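Local coordinates for ESX secretion system protein EccC (Thermomonospora curvata, PDB 4NH0) that forms part of the ESX (type VII) secretion system, having weak ATPase activity and possibly serving as the translocase that exports proteins such as EsxA and EsxB, at residues S918-P923 with Y935-T940; Y969-A974 with T990-I995; I977-S982 with L1040-D1045; R1009-A1014 with R1058-L1063. One frame throughout, in Å; residues are numbered along the deposited sequence.

Interaction 1: S918-P923 with Y935-T940; sequences SGTRIP and YLDFNT
I922 and L936 form an antiparallel hydrogen-bonded pair at the end of a beta hairpin away from its turn. I922 N donates to L936 O at 3.1 Å and L936 N returns the bond to I922 O at 2.9 Å. P923 and Y935 follow as a non-hydrogen-bonded pair, where Y935 CA adds a C-H contact to I922 O. Within the segments, S918 OG at the helix end donates to R921 O at 2.8 Å and also bonds R968, and D937 OD2 takes the amide of N939 in an Asx turn.

The charged contact is a cation-pi pair, with R921 CZ 4.2 Å from the centroid of the Y935 ring and only 12° off its normal. Bends at chi2 and chi3 fold the arginine over this face, NH2 leading toward the CD2-CE2 rim, while the guanidinium plane stays inclined by 54° to the ring.

Apolar contacts complete the interface. P923 CB meets Y935 CE1 obliquely at 3.7 Å, and S918 CB reaches the same carbon. On the side of the hairpin that carries I922 and L936, I922 CD1 meets the F938 ring edge in its plane, 3.9 Å from CE2.

I922 and L936 lie on helix 954-968 through I965 and I961, F938 meets F1041 edge-to-face, and strand 922-927 also pairs antiparallel with strand 1136-1144.

Interaction 2: Y969-A974 with T990-I995; sequences YTPQQA and TTEHQI
A turn between helix 954-968 and strand 974-980 of the P-loop NTPase fold is fastened to H993, just ahead of the next strand, by one side-chain hydrogen bond and a proline-imidazole contact. H993 NE2 donates to Y969 O at 3.0 Å with an N-H...O angle of 146°; the donor stands above the carbonyl plane, and the oxygen is tilted from the ring plane. At the other nitrogen, ND1 shares a hydrogen bond of 3.1 Å with T991 OG1, so both nitrogens have partners that limit rotation of the ring. Over one imidazole face sits P971, its CG 3.7 Å from the ring centroid in a CH-pi contact. A974 O lies in the ring plane at the edge, beside CD2. E992 reaches P971 from next door: with CG anti to the backbone N (chi1 -176°), its CB and extended chain run against the proline, CB being 3.9 Å from P971 CG.

The turn has its own bonds: T970 O accepts from Q973 N and A974 N, while Q973 OE1 takes T970 N on a lone pair at 3.0 Å. A leucine in place of H993 would probably leave Y969 O and T991 OG1 without these mates and P971 without a flat surface to lie on. H993 also packs on I966 of helix 954-968, and backbone bonds of H993 and I995 to L976 set strand 994-998 beside strand 974-980.

Interaction 3: I977-S982 with L1040-D1045; sequences IFIDYS and LFLVVD
V1043 O receives two groups of the neighbouring strand: I979 N hydrogen-bonds to it at 2.9 Å, nearly along the C=O axis, and F978 CA adds a C-H contact at 3.4 Å. The parallel ladder continues with V1043 N to I977 O, I977 N to F1041 O and D1045 N to I979 O, the last at 3.1 Å.

On one face, F978 and V1043 lie side by side, ring atom CD2 3.8 Å from V1043 CB. Replacing F978 by an alanine is likely to open a gap beside V1043, L985 and T962. The opposite face carries aliphatic contacts: I979 CD1 touches V1044 CG2 at 3.8 Å, and I977 and L1040 meet at a slant, CG1 to CD1 at the same distance.

Farther along, the D980 and D1045 carboxylates run alongside each other, planes 11° apart, with D980 OD1 4.2 Å from D1045 OD2. Each is held from outside: D980 OD2 accepts from L985 N, and D1045 OD2 bonds with S955 OG.

Hydrophobic residues leading to D1045, whose side chain comes about 4 Å from the bound magnesium ion, are consistent with a Walker B strand of a P-loop NTPase.

Interaction 4: R1009-A1014 with R1058-L1063; sequences RDIKGA and RPLAEL
I1011 begins the contact between helix 1001-1017, which flanks the parallel part of the sheet of this P-loop NTPase fold, and the short 3-10 segment 1058-1060 and the residues after it, which keep helical backbone angles. Its CG1 lies between the backbone N and the carbonyl carbon (chi1 69°), and the extended second torsion carries CD1 out to meet L1060 CD1 at 3.8 Å; the two side chains cross at about a right angle. The other leucine branch serves the next residue, since L1060 CD2 lies 4.0 Å from K1012 CB and touches its CA as well.

K1012 makes the rest of the interface. With CG anti to the backbone N (chi1 172°), the lysine stretches straight as far as CE and passes across the ring of P1059, CD resting on P1059 CB at 3.7 Å. A bend at chi4 (54°) then sets the direction of the ammonium group. Its bridge to E1016 one turn on in the same helix is the stronger polar link, so E1016 and E1062 probably share the one positive charge.

Within the partner segment L1063 N bonds to L1060 O at 3.0 Å. L1063 CD1 approaches K1012 NZ while its CD2 faces K1012 O. K1012 NZ also forms a long salt bridge of 3.5 Å with E1062 OE2.

All four interactions belong to the third FtsK domain. Interaction 3 lies in the parallel part of the sheet and touches each of the others: F938 CD2 of interaction 1 is 3.7 Å from F1041 CE2, I995 CB of interaction 2 is 3.8 Å from I977 CG1, and I1011 CG2 of interaction 4 is 3.6 Å from I977 CD1. Y969 OH joins interaction 2 to interaction 1 at T920 CB, 3.9 Å away, whereas interactions 1 and 4 stay about 13 Å apart at their nearest atoms. The side chain of D1045 comes within about 6 Å of ATP and that of P923 within about 12 Å; interactions 2 and 4 lie away from the nucleotide site.

Interaction 1: S918-P923 with Y935-T940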
loop_
_atom_site.group_PDB
_atom_site.type_symbol
_atom_site.label_atom_id
_atom_site.label_comp_id
_atom_site.label_asym_id
_atom_site.label_seq_id
_atom_site.Cartn_x
_atom_site.Cartn_y
_atom_site.Cartn_z
ATOM N N SER A 918 -8.806 47.455 6.520
ATOM C CA SER A 918 -7.619 47.165 7.313
ATOM C C SER A 918 -7.361 48.210 8.389
ATOM O O SER A 918 -6.891 47.887 9.479
ATOM C CB SER A 918 -6.393 47.058 6.406
ATOM O OG SER A 918 -6.049 48.325 5.872
ATOM N N GLY A 919 -7.667 49.463 8.078
ATOM C CA GLY A 919 -7.350 50.560 8.971
ATOM C C GLY A 919 -5.988 51.122 8.629
ATOM O O GLY A 919 -5.589 51.116 7.467
ATOM N N THR A 920 -5.263 51.594 9.638
ATOM C CA THR A 920 -3.939 52.171 9.424
ATOM C C THR A 920 -2.919 51.124 8.982
ATOM O O THR A 920 -1.840 51.463 8.503
ATOM C CB THR A 920 -3.419 52.869 10.692
ATOM O OG1 THR A 920 -3.608 52.012 11.823
ATOM C CG2 THR A 920 -4.166 54.169 10.924
ATOM N N ARG A 921 -3.265 49.851 9.146
ATOM C CA ARG A 921 -2.410 48.764 8.690
ATOM C C ARG A 921 -2.394 48.701 7.169
ATOM O O ARG A 921 -3.400 48.981 6.520
ATOM C CB ARG A 921 -2.884 47.436 9.270
ATOM C CG ARG A 921 -3.097 47.474 10.766
ATOM C CD ARG A 921 -4.284 46.627 11.164
ATOM N NE ARG A 921 -4.076 45.221 10.848
ATOM C CZ ARG A 921 -5.046 44.314 10.826
ATOM N NH1 ARG A 921 -6.293 44.673 11.097
ATOM N NH2 ARG A 921 -4.771 43.053 10.531
ATOM N N ILE A 922 -1.250 48.335 6.604
ATOM C CA ILE A 922 -1.097 48.293 5.156
ATOM C C ILE A 922 -0.743 46.894 4.667
ATOM O O ILE A 922 0.366 46.418 4.895
ATOM C CB ILE A 922 -0.009 49.272 4.680
ATOM C CG1 ILE A 922 -0.218 50.652 5.302
ATOM C CG2 ILE A 922 0.002 49.357 3.165
ATOM C CD1 ILE A 922 0.883 51.635 4.985
ATOM N N PRO A 923 -1.691 46.230 3.992
ATOM C CA PRO A 923 -1.422 44.912 3.412
ATOM C C PRO A 923 -0.437 45.012 2.255
ATOM O O PRO A 923 -0.553 45.920 1.435
ATOM C CB PRO A 923 -2.798 44.454 2.929
ATOM C CG PRO A 923 -3.541 45.715 2.680
ATOM C CD PRO A 923 -3.068 46.677 3.729
ATOM N N TYR A 935 0.326 42.247 6.816
ATOM C CA TYR A 935 0.222 43.684 7.041
ATOM C C TYR A 935 1.506 44.322 7.556
ATOM O O TYR A 935 2.374 43.650 8.108
ATOM C CB TYR A 935 -0.909 43.982 8.029
ATOM C CG TYR A 935 -2.267 43.498 7.584
ATOM C CD1 TYR A 935 -3.041 44.247 6.711
ATOM C CD2 TYR A 935 -2.779 42.295 8.045
ATOM C CE1 TYR A 935 -4.282 43.808 6.304
ATOM C CE2 TYR A 935 -4.018 41.848 7.645
ATOM C CZ TYR A 935 -4.766 42.609 6.775
ATOM O OH TYR A 935 -6.002 42.164 6.376
ATOM N N LEU A 936 1.605 45.632 7.362
ATOM C CA LEU A 936 2.657 46.441 7.962
ATOM C C LEU A 936 2.023 47.548 8.792
ATOM O O LEU A 936 1.322 48.405 8.260
ATOM C CB LEU A 936 3.571 47.040 6.894
ATOM C CG LEU A 936 4.542 46.094 6.193
ATOM C CD1 LEU A 936 5.382 46.857 5.186
ATOM C CD2 LEU A 936 5.425 45.393 7.208
ATOM N N ASP A 937 2.265 47.528 10.097
ATOM C CA ASP A 937 1.670 48.512 10.991
ATOM C C ASP A 937 2.728 49.465 11.537
ATOM O O ASP A 937 3.469 49.122 12.457
ATOM C CB ASP A 937 0.937 47.812 12.135
ATOM C CG ASP A 937 0.201 48.781 13.035
ATOM O OD1 ASP A 937 -0.251 48.356 14.117
ATOM O OD2 ASP A 937 0.078 49.965 12.663
ATOM N N PHE A 938 2.785 50.665 10.970
ATOM C CA PHE A 938 3.802 51.645 11.334
ATOM C C PHE A 938 3.518 52.341 12.663
ATOM O O PHE A 938 4.172 53.325 13.004
ATOM C CB PHE A 938 3.946 52.692 10.229
ATOM C CG PHE A 938 4.560 52.160 8.967
ATOM C CD1 PHE A 938 5.883 51.755 8.944
ATOM C CD2 PHE A 938 3.821 52.075 7.801
ATOM C CE1 PHE A 938 6.454 51.268 7.787
ATOM C CE2 PHE A 938 4.388 51.589 6.640
ATOM C CZ PHE A 938 5.705 51.186 6.633
ATOM N N ASN A 939 2.542 51.836 13.408
ATOM C CA ASN A 939 2.271 52.344 14.745
ATOM C C ASN A 939 2.942 51.467 15.793
ATOM O O ASN A 939 3.077 51.855 16.952
ATOM C CB ASN A 939 0.766 52.423 15.005
ATOM C CG ASN A 939 0.095 53.524 14.209
ATOM O OD1 ASN A 939 0.721 54.525 13.862
ATOM N ND2 ASN A 939 -1.188 53.345 13.918
ATOM N N THR A 940 3.360 50.280 15.368
ATOM C CA THR A 940 4.037 49.339 16.250
ATOM C C THR A 940 5.537 49.322 15.972
ATOM O O THR A 940 6.348 49.525 16.875
ATOM C CB THR A 940 3.470 47.920 16.093
ATOM O OG1 THR A 940 3.525 47.533 14.715
ATOM C CG2 THR A 940 2.028 47.873 16.564
#

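Interaction 2: Y969-A974 with T990-I995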
loop_
_atom_site.group_PDB
_atom_site.type_symbol
_atom_site.label_atom_id
_atom_site.label_comp_id
_atom_site.label_asym_id
_atom_site.label_seq_id
_atom_site.Cartn_x
_atom_site.Cartn_y
_atom_site.Cartn_z
ATOM N N TYR A 969 -3.529 58.016 5.400
ATOM C CA TYR A 969 -3.104 59.204 6.131
ATOM C C TYR A 969 -3.377 60.479 5.340
ATOM O O TYR A 969 -3.260 60.497 4.116
ATOM C CB TYR A 969 -1.614 59.131 6.473
ATOM C CG TYR A 969 -1.222 57.991 7.388
ATOM C CD1 TYR A 969 -1.318 58.117 8.767
ATOM C CD2 TYR A 969 -0.736 56.799 6.873
ATOM C CE1 TYR A 969 -0.953 57.081 9.606
ATOM C CE2 TYR A 969 -0.367 55.759 7.702
ATOM C CZ TYR A 969 -0.478 55.904 9.067
ATOM O OH TYR A 969 -0.111 54.868 9.894
ATOM N N THR A 970 -3.743 61.542 6.048
ATOM C CA THR A 970 -3.882 62.857 5.439
ATOM C C THR A 970 -2.529 63.559 5.481
ATOM O O THR A 970 -1.707 63.254 6.340
ATOM C CB THR A 970 -4.947 63.710 6.158
ATOM O OG1 THR A 970 -4.522 63.985 7.497
ATOM C CG2 THR A 970 -6.281 62.982 6.192
ATOM N N PRO A 971 -2.285 64.494 4.548
ATOM C CA PRO A 971 -1.013 65.228 4.508
ATOM C C PRO A 971 -0.673 65.957 5.809
ATOM O O PRO A 971 0.473 66.365 5.994
ATOM C CB PRO A 971 -1.229 66.226 3.370
ATOM C CG PRO A 971 -2.190 65.544 2.469
ATOM C CD PRO A 971 -3.124 64.794 3.375
ATOM N N GLN A 972 -1.652 66.118 6.693
ATOM C CA GLN A 972 -1.407 66.714 8.000
ATOM C C GLN A 972 -1.143 65.626 9.037
ATOM O O GLN A 972 -0.823 65.916 10.188
ATOM C CB GLN A 972 -2.589 67.586 8.434
ATOM C CG GLN A 972 -2.881 68.758 7.508
ATOM C CD GLN A 972 -3.672 68.352 6.281
ATOM O OE1 GLN A 972 -4.471 67.418 6.326
ATOM N NE2 GLN A 972 -3.450 69.052 5.174
ATOM N N GLN A 973 -1.284 64.372 8.617
ATOM C CA GLN A 973 -1.017 63.229 9.484
ATOM C C GLN A 973 0.326 62.590 9.154
ATOM O O GLN A 973 1.034 62.118 10.043
ATOM C CB GLN A 973 -2.128 62.184 9.361
ATOM C CG GLN A 973 -3.403 62.519 10.114
ATOM C CD GLN A 973 -4.468 61.452 9.950
ATOM O OE1 GLN A 973 -4.629 60.881 8.872
ATOM N NE2 GLN A 973 -5.198 61.175 11.023
ATOM N N ALA A 974 0.670 62.578 7.870
ATOM C CA ALA A 974 1.911 61.963 7.416
ATOM C C ALA A 974 2.371 62.553 6.088
ATOM O O ALA A 974 1.572 62.734 5.172
ATOM C CB ALA A 974 1.741 60.462 7.292
ATOM N N THR A 990 3.380 62.477 -6.464
ATOM C CA THR A 990 2.639 63.619 -6.986
ATOM C C THR A 990 1.638 64.188 -5.984
ATOM O O THR A 990 1.108 65.281 -6.182
ATOM C CB THR A 990 1.882 63.244 -8.272
ATOM O OG1 THR A 990 0.977 62.168 -7.997
ATOM C CG2 THR A 990 2.856 62.811 -9.354
ATOM N N THR A 991 1.389 63.451 -4.908
ATOM C CA THR A 991 0.390 63.851 -3.921
ATOM C C THR A 991 0.826 65.069 -3.113
ATOM O O THR A 991 1.931 65.578 -3.286
ATOM C CB THR A 991 0.077 62.704 -2.948
ATOM O OG1 THR A 991 1.238 62.410 -2.163
ATOM C CG2 THR A 991 -0.340 61.460 -3.712
ATOM N N GLU A 992 -0.054 65.529 -2.231
ATOM C CA GLU A 992 0.232 66.683 -1.387
ATOM C C GLU A 992 1.172 66.294 -0.250
ATOM O O GLU A 992 1.860 67.142 0.320
ATOM C CB GLU A 992 -1.067 67.276 -0.835
ATOM C CG GLU A 992 -0.884 68.541 -0.008
ATOM C CD GLU A 992 -2.199 69.116 0.477
ATOM O OE1 GLU A 992 -3.243 68.831 -0.146
ATOM O OE2 GLU A 992 -2.190 69.853 1.487
ATOM N N HIS A 993 1.204 65.002 0.069
ATOM C CA HIS A 993 2.095 64.485 1.103
ATOM C C HIS A 993 3.552 64.741 0.735
ATOM O O HIS A 993 4.407 64.889 1.608
ATOM C CB HIS A 993 1.871 62.986 1.313
ATOM C CG HIS A 993 0.433 62.604 1.483
ATOM N ND1 HIS A 993 -0.396 62.339 0.415
ATOM C CD2 HIS A 993 -0.318 62.433 2.595
ATOM C CE1 HIS A 993 -1.599 62.025 0.862
ATOM N NE2 HIS A 993 -1.578 62.075 2.182
ATOM N N GLN A 994 3.816 64.780 -0.568
ATOM C CA GLN A 994 5.145 65.045 -1.106
ATOM C C GLN A 994 5.777 66.296 -0.506
ATOM O O GLN A 994 5.165 67.363 -0.482
ATOM C CB GLN A 994 5.071 65.182 -2.629
ATOM C CG GLN A 994 6.236 65.929 -3.250
ATOM C CD GLN A 994 7.513 65.123 -3.241
ATOM O OE1 GLN A 994 8.607 65.675 -3.135
ATOM N NE2 GLN A 994 7.382 63.809 -3.359
ATOM N N ILE A 995 7.003 66.152 -0.017
ATOM C CA ILE A 995 7.739 67.272 0.553
ATOM C C ILE A 995 9.045 67.492 -0.198
ATOM O O ILE A 995 9.336 68.599 -0.650
ATOM C CB ILE A 995 8.041 67.050 2.045
ATOM C CG1 ILE A 995 6.751 67.124 2.861
ATOM C CG2 ILE A 995 9.033 68.085 2.547
ATOM C CD1 ILE A 995 6.041 68.451 2.745
#

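Interaction 3: I977-S982 with L1040-D1045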
loop_
_atom_site.group_PDB
_atom_site.type_symbol
_atom_site.label_atom_id
_atom_site.label_comp_id
_atom_site.label_asym_id
_atom_site.label_seq_id
_atom_site.Cartn_x
_atom_site.Cartn_y
_atom_site.Cartn_z
ATOM N N ILE A 977 9.033 61.932 1.805
ATOM C CA ILE A 977 10.240 62.419 1.148
ATOM C C ILE A 977 10.929 61.254 0.448
ATOM O O ILE A 977 11.214 60.230 1.066
ATOM C CB ILE A 977 11.212 63.079 2.138
ATOM C CG1 ILE A 977 10.595 64.348 2.722
ATOM C CG2 ILE A 977 12.523 63.414 1.447
ATOM C CD1 ILE A 977 11.500 65.090 3.663
ATOM N N PHE A 978 11.191 61.413 -0.844
ATOM C CA PHE A 978 11.704 60.315 -1.653
ATOM C C PHE A 978 13.172 60.478 -2.022
ATOM O O PHE A 978 13.632 61.578 -2.323
ATOM C CB PHE A 978 10.876 60.173 -2.933
ATOM C CG PHE A 978 9.442 59.804 -2.691
ATOM C CD1 PHE A 978 8.502 60.777 -2.398
ATOM C CD2 PHE A 978 9.033 58.485 -2.761
ATOM C CE1 PHE A 978 7.182 60.439 -2.176
ATOM C CE2 PHE A 978 7.714 58.141 -2.541
ATOM C CZ PHE A 978 6.788 59.120 -2.247
ATOM N N ILE A 979 13.901 59.369 -1.992
ATOM C CA ILE A 979 15.258 59.318 -2.521
ATOM C C ILE A 979 15.303 58.267 -3.619
ATOM O O ILE A 979 15.529 57.085 -3.358
ATOM C CB ILE A 979 16.295 58.992 -1.434
ATOM C CG1 ILE A 979 16.201 60.003 -0.293
ATOM C CG2 ILE A 979 17.698 58.992 -2.021
ATOM C CD1 ILE A 979 17.235 59.798 0.781
ATOM N N ASP A 980 15.071 58.703 -4.850
ATOM C CA ASP A 980 14.948 57.783 -5.969
ATOM C C ASP A 980 15.866 58.185 -7.116
ATOM O O ASP A 980 15.447 58.870 -8.047
ATOM C CB ASP A 980 13.494 57.726 -6.439
ATOM C CG ASP A 980 13.257 56.650 -7.473
ATOM O OD1 ASP A 980 14.100 55.738 -7.590
ATOM O OD2 ASP A 980 12.223 56.714 -8.169
ATOM N N TYR A 981 17.120 57.752 -7.036
ATOM C CA TYR A 981 18.120 58.065 -8.050
ATOM C C TYR A 981 17.713 57.562 -9.430
ATOM O O TYR A 981 17.938 58.232 -10.436
ATOM C CB TYR A 981 19.475 57.466 -7.669
ATOM C CG TYR A 981 20.188 58.192 -6.551
ATOM C CD1 TYR A 981 19.805 59.469 -6.168
ATOM C CD2 TYR A 981 21.252 57.601 -5.884
ATOM C CE1 TYR A 981 20.458 60.136 -5.150
ATOM C CE2 TYR A 981 21.911 58.258 -4.866
ATOM C CZ TYR A 981 21.510 59.525 -4.502
ATOM O OH TYR A 981 22.165 60.182 -3.488
ATOM N N SER A 982 17.114 56.378 -9.469
ATOM C CA SER A 982 16.699 55.773 -10.728
ATOM C C SER A 982 15.396 56.378 -11.226
ATOM O O SER A 982 14.974 56.115 -12.353
ATOM C CB SER A 982 16.547 54.261 -10.569
ATOM O OG SER A 982 17.769 53.663 -10.175
ATOM N N LEU A 1040 6.833 61.581 9.446
ATOM C CA LEU A 1040 7.615 61.610 8.218
ATOM C C LEU A 1040 7.988 60.211 7.750
ATOM O O LEU A 1040 8.550 59.421 8.507
ATOM C CB LEU A 1040 8.878 62.449 8.406
ATOM C CG LEU A 1040 9.828 62.491 7.208
ATOM C CD1 LEU A 1040 9.109 62.997 5.969
ATOM C CD2 LEU A 1040 11.038 63.355 7.513
ATOM N N PHE A 1041 7.667 59.914 6.497
ATOM C CA PHE A 1041 8.043 58.647 5.888
ATOM C C PHE A 1041 9.141 58.864 4.859
ATOM O O PHE A 1041 8.902 59.426 3.790
ATOM C CB PHE A 1041 6.834 57.978 5.234
ATOM C CG PHE A 1041 5.855 57.402 6.213
ATOM C CD1 PHE A 1041 4.827 58.176 6.723
ATOM C CD2 PHE A 1041 5.959 56.084 6.618
ATOM C CE1 PHE A 1041 3.925 57.645 7.623
ATOM C CE2 PHE A 1041 5.060 55.548 7.518
ATOM C CZ PHE A 1041 4.041 56.330 8.021
ATOM N N LEU A 1042 10.349 58.422 5.188
ATOM C CA LEU A 1042 11.476 58.545 4.276
ATOM C C LEU A 1042 11.570 57.315 3.384
ATOM O O LEU A 1042 12.020 56.255 3.815
ATOM C CB LEU A 1042 12.776 58.745 5.052
ATOM C CG LEU A 1042 14.036 58.938 4.208
ATOM C CD1 LEU A 1042 13.874 60.128 3.282
ATOM C CD2 LEU A 1042 15.248 59.119 5.101
ATOM N N VAL A 1043 11.136 57.465 2.138
ATOM C CA VAL A 1043 11.143 56.361 1.189
ATOM C C VAL A 1043 12.413 56.377 0.348
ATOM O O VAL A 1043 12.624 57.282 -0.458
ATOM C CB VAL A 1043 9.917 56.412 0.263
ATOM C CG1 VAL A 1043 10.002 55.322 -0.784
ATOM C CG2 VAL A 1043 8.639 56.281 1.073
ATOM N N VAL A 1044 13.256 55.369 0.542
ATOM C CA VAL A 1044 14.528 55.290 -0.165
ATOM C C VAL A 1044 14.598 54.059 -1.060
ATOM O O VAL A 1044 14.559 52.928 -0.581
ATOM C CB VAL A 1044 15.713 55.263 0.816
ATOM C CG1 VAL A 1044 17.026 55.202 0.055
ATOM C CG2 VAL A 1044 15.677 56.478 1.723
ATOM N N ASP A 1045 14.704 54.290 -2.363
ATOM C CA ASP A 1045 14.826 53.206 -3.327
ATOM C C ASP A 1045 16.262 53.125 -3.829
ATOM O O ASP A 1045 16.941 54.147 -3.941
ATOM C CB ASP A 1045 13.858 53.411 -4.495
ATOM C CG ASP A 1045 13.631 52.142 -5.297
ATOM O OD1 ASP A 1045 14.428 51.193 -5.162
ATOM O OD2 ASP A 1045 12.651 52.097 -6.068
#

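Interaction 4: R1009-A1014 with R1058-L1063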
loop_
_atom_site.group_PDB
_atom_site.type_symbol
_atom_site.label_atom_id
_atom_site.label_comp_id
_atom_site.label_asym_id
_atom_site.label_seq_id
_atom_site.Cartn_x
_atom_site.Cartn_y
_atom_site.Cartn_z
ATOM N N ARG A 1009 19.685 67.406 5.725
ATOM C CA ARG A 1009 20.092 68.439 6.671
ATOM C C ARG A 1009 18.907 69.083 7.385
ATOM O O ARG A 1009 18.942 69.290 8.597
ATOM C CB ARG A 1009 20.911 69.519 5.959
ATOM C CG ARG A 1009 21.438 70.605 6.883
ATOM C CD ARG A 1009 22.246 71.654 6.130
ATOM N NE ARG A 1009 21.432 72.411 5.183
ATOM C CZ ARG A 1009 21.454 72.231 3.866
ATOM N NH1 ARG A 1009 22.253 71.317 3.333
ATOM N NH2 ARG A 1009 20.678 72.967 3.082
ATOM N N ASP A 1010 17.857 69.394 6.632
ATOM C CA ASP A 1010 16.709 70.100 7.191
ATOM C C ASP A 1010 15.759 69.177 7.952
ATOM O O ASP A 1010 15.052 69.627 8.852
ATOM C CB ASP A 1010 15.950 70.837 6.085
ATOM C CG ASP A 1010 15.793 70.004 4.834
ATOM O OD1 ASP A 1010 16.540 69.016 4.691
ATOM O OD2 ASP A 1010 14.932 70.337 3.994
ATOM N N ILE A 1011 15.739 67.895 7.600
ATOM C CA ILE A 1011 14.879 66.953 8.311
ATOM C C ILE A 1011 15.577 66.410 9.549
ATOM O O ILE A 1011 14.921 65.971 10.489
ATOM C CB ILE A 1011 14.435 65.773 7.422
ATOM C CG1 ILE A 1011 15.616 64.859 7.086
ATOM C CG2 ILE A 1011 13.753 66.283 6.169
ATOM C CD1 ILE A 1011 15.221 63.618 6.318
ATOM N N LYS A 1012 16.906 66.441 9.548
ATOM C CA LYS A 1012 17.653 66.070 10.739
ATOM C C LYS A 1012 17.311 67.056 11.844
ATOM O O LYS A 1012 16.786 66.671 12.885
ATOM C CB LYS A 1012 19.159 66.051 10.471
ATOM C CG LYS A 1012 20.005 65.855 11.722
ATOM C CD LYS A 1012 21.433 65.466 11.377
ATOM C CE LYS A 1012 22.335 65.527 12.601
ATOM N NZ LYS A 1012 21.799 64.723 13.735
ATOM N N GLY A 1013 17.580 68.332 11.591
ATOM C CA GLY A 1013 17.262 69.389 12.535
ATOM C C GLY A 1013 15.788 69.447 12.886
ATOM O O GLY A 1013 15.417 69.908 13.965
ATOM N N ALA A 1014 14.944 68.972 11.974
ATOM C CA ALA A 1014 13.507 68.925 12.213
ATOM C C ALA A 1014 13.162 67.875 13.264
ATOM O O ALA A 1014 12.468 68.167 14.236
ATOM C CB ALA A 1014 12.763 68.643 10.920
ATOM N N ARG A 1058 23.644 59.045 6.293
ATOM C CA ARG A 1058 24.464 58.811 7.483
ATOM C C ARG A 1058 24.092 59.638 8.731
ATOM O O ARG A 1058 24.059 59.085 9.830
ATOM C CB ARG A 1058 25.940 59.041 7.141
ATOM C CG ARG A 1058 26.900 58.777 8.290
ATOM C CD ARG A 1058 26.720 57.378 8.855
ATOM N NE ARG A 1058 27.645 57.115 9.954
ATOM C CZ ARG A 1058 27.436 57.488 11.212
ATOM N NH1 ARG A 1058 26.332 58.150 11.535
ATOM N NH2 ARG A 1058 28.332 57.205 12.147
ATOM N N PRO A 1059 23.820 60.951 8.581
ATOM C CA PRO A 1059 23.516 61.726 9.793
ATOM C C PRO A 1059 22.292 61.243 10.575
ATOM O O PRO A 1059 22.226 61.456 11.786
ATOM C CB PRO A 1059 23.267 63.135 9.248
ATOM C CG PRO A 1059 24.044 63.192 7.996
ATOM C CD PRO A 1059 23.927 61.827 7.400
ATOM N N LEU A 1060 21.346 60.601 9.899
ATOM C CA LEU A 1060 20.099 60.185 10.536
ATOM C C LEU A 1060 20.246 58.899 11.347
ATOM O O LEU A 1060 19.301 58.465 12.005
ATOM C CB LEU A 1060 19.007 60.003 9.482
ATOM C CG LEU A 1060 18.591 61.261 8.719
ATOM C CD1 LEU A 1060 17.621 60.916 7.603
ATOM C CD2 LEU A 1060 17.982 62.280 9.665
ATOM N N ALA A 1061 21.432 58.301 11.303
ATOM C CA ALA A 1061 21.671 57.008 11.939
ATOM C C ALA A 1061 21.494 57.054 13.455
ATOM O O ALA A 1061 21.144 56.049 14.075
ATOM C CB ALA A 1061 23.064 56.509 11.592
ATOM N N GLU A 1062 21.735 58.219 14.045
ATOM C CA GLU A 1062 21.661 58.374 15.493
ATOM C C GLU A 1062 20.240 58.664 15.970
ATOM O O GLU A 1062 19.972 58.677 17.172
ATOM C CB GLU A 1062 22.610 59.484 15.952
ATOM C CG GLU A 1062 22.842 60.574 14.915
ATOM C CD GLU A 1062 24.169 61.286 15.108
ATOM O OE1 GLU A 1062 25.197 60.591 15.260
ATOM O OE2 GLU A 1062 24.187 62.535 15.108
ATOM N N LEU A 1063 19.335 58.886 15.024
ATOM C CA LEU A 1063 17.953 59.224 15.351
ATOM C C LEU A 1063 17.036 58.009 15.255
ATOM O O LEU A 1063 15.979 57.966 15.883
ATOM C CB LEU A 1063 17.443 60.336 14.431
ATOM C CG LEU A 1063 17.697 61.792 14.835
ATOM C CD1 LEU A 1063 19.178 62.078 15.033
ATOM C CD2 LEU A 1063 17.113 62.735 13.800
#